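PDB 5MMH: HTH-type transcriptional activator AmpR, which activates expression of the beta-lactamase AmpC by binding the ampC promoter, its effector domain recognising muropeptides derived from the cell wall. Local coordinates for residues Arg200-Leu203 and Leu204-Ala208. Numbering follows the deposited sequence.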
loop_
_atom_site.group_PDB
_atom_site.type_symbol
_atom_site.label_atom_id
_atom_site.label_comp_id
_atom_site.label_asym_id
_atom_site.label_seq_id
_atom_site.Cartn_x
_atom_site.Cartn_y
_atom_site.Cartn_z
ATOM N N ARG A 200 24.468 2.458 -4.936
ATOM C CA ARG A 200 24.587 3.392 -3.816
ATOM C C ARG A 200 25.058 4.777 -4.277
ATOM O O ARG A 200 24.515 5.806 -3.848
ATOM C CB ARG A 200 25.534 2.780 -2.784
ATOM C CG ARG A 200 25.981 3.639 -1.631
ATOM C CD ARG A 200 27.254 3.015 -1.041
ATOM N NE ARG A 200 28.007 3.971 -0.243
ATOM C CZ ARG A 200 28.445 3.753 0.996
ATOM N NH1 ARG A 200 29.120 4.706 1.642
ATOM N NH2 ARG A 200 28.217 2.582 1.587
ATOM N N GLY A 201 26.039 4.824 -5.172
ATOM C CA GLY A 201 26.525 6.115 -5.633
ATOM C C GLY A 201 25.447 6.908 -6.348
ATOM O O GLY A 201 25.211 8.081 -6.045
ATOM N N TRP A 202 24.750 6.260 -7.281
ATOM C CA TRP A 202 23.655 6.919 -7.983
ATOM C C TRP A 202 22.540 7.331 -7.026
ATOM O O TRP A 202 21.964 8.420 -7.161
ATOM C CB TRP A 202 23.113 5.997 -9.075
ATOM C CG TRP A 202 21.872 6.513 -9.696
ATOM C CD1 TRP A 202 21.783 7.347 -10.771
ATOM C CD2 TRP A 202 20.532 6.238 -9.290
ATOM N NE1 TRP A 202 20.483 7.622 -11.042
ATOM C CE2 TRP A 202 19.687 6.954 -10.150
ATOM C CE3 TRP A 202 19.966 5.468 -8.266
ATOM C CZ2 TRP A 202 18.297 6.907 -10.044
ATOM C CZ3 TRP A 202 18.594 5.422 -8.157
ATOM C CH2 TRP A 202 17.770 6.130 -9.046
ATOM N N LEU A 203 22.216 6.483 -6.048
ATOM C CA LEU A 203 21.098 6.815 -5.165
ATOM C C LEU A 203 21.438 7.981 -4.246
ATOM O O LEU A 203 20.568 8.812 -3.941
ATOM C CB LEU A 203 20.685 5.600 -4.343
ATOM C CG LEU A 203 19.550 5.790 -3.336
ATOM C CD1 LEU A 203 18.219 6.024 -4.039
ATOM C CD2 LEU A 203 19.496 4.574 -2.430
ATOM N N LEU A 204 22.694 8.056 -3.790
ATOM C CA LEU A 204 23.118 9.178 -2.947
ATOM C C LEU A 204 23.108 10.495 -3.716
ATOM O O LEU A 204 22.720 11.530 -3.170
ATOM C CB LEU A 204 24.508 8.910 -2.373
ATOM C CG LEU A 204 24.498 7.837 -1.283
ATOM C CD1 LEU A 204 25.911 7.533 -0.777
ATOM C CD2 LEU A 204 23.600 8.261 -0.125
ATOM N N GLU A 205 23.557 10.482 -4.969
ATOM C CA GLU A 205 23.451 11.672 -5.810
ATOM C C GLU A 205 22.002 12.145 -5.909
ATOM O O GLU A 205 21.696 13.316 -5.658
ATOM C CB GLU A 205 24.005 11.368 -7.194
ATOM C CG GLU A 205 24.003 12.544 -8.142
ATOM C CD GLU A 205 24.658 12.189 -9.463
ATOM O OE1 GLU A 205 23.963 12.211 -10.507
ATOM O OE2 GLU A 205 25.867 11.856 -9.446
ATOM N N MET A 206 21.093 11.240 -6.276
ATOM C CA MET A 206 19.682 11.602 -6.368
ATOM C C MET A 206 19.137 12.064 -5.020
ATOM O O MET A 206 18.320 12.981 -4.957
ATOM C CB MET A 206 18.853 10.417 -6.884
ATOM C CG MET A 206 19.175 9.947 -8.303
ATOM S SD MET A 206 19.075 11.179 -9.632
ATOM C CE MET A 206 17.361 11.606 -9.680
ATOM N N ALA A 207 19.562 11.435 -3.928
ATOM C CA ALA A 207 19.057 11.862 -2.632
ATOM C C ALA A 207 19.533 13.272 -2.299
ATOM O O ALA A 207 18.768 14.070 -1.744
ATOM C CB ALA A 207 19.478 10.867 -1.553
ATOM N N ALA A 208 20.783 13.608 -2.656
ATOM C CA ALA A 208 21.307 14.934 -2.347
ATOM C C ALA A 208 20.517 16.016 -3.065
ATOM O O ALA A 208 20.276 17.085 -2.505
ATOM C CB ALA A 208 22.792 15.020 -2.711
#
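W202 and M206 meet one turn apart on helix 194-215 of the LysR-type effector-binding domain, in an i, i+4 Met-aromatic contact. M206 CG lies over one face of the indole, displaced toward its rim. It sits 3.6 Å from W202 CE2 and makes a CH-pi contact with the six-membered ring, 25° off the ring normal. M206 SD stands obliquely to the five-membered ring, 4.6 Å from its centroid. M206 CG is beside its own backbone N (chi1 -64°), which brings it over the indole, and bends at chi2 and chi3 fold the chain beyond it. W202 NE1 is hydrogen-bonded to D33 OD2 of helix 20-37, which probably helps set the rotation of the ring, and F34 of that helix also meets the indole. R200 and L204 run side by side in the same direction, with R200 CG 4.0 Å from L204 CD1. Next to W202, L203 packs on W26 of helix 20-37 and on L78 of strand 73-86, so the helix is joined to both. The carboxylate of E205 forms a salt bridge with R37. Along the same turn, M206 N donates to W202 O at 3.1 Å, with a nearly straight N-H...O angle of 174°.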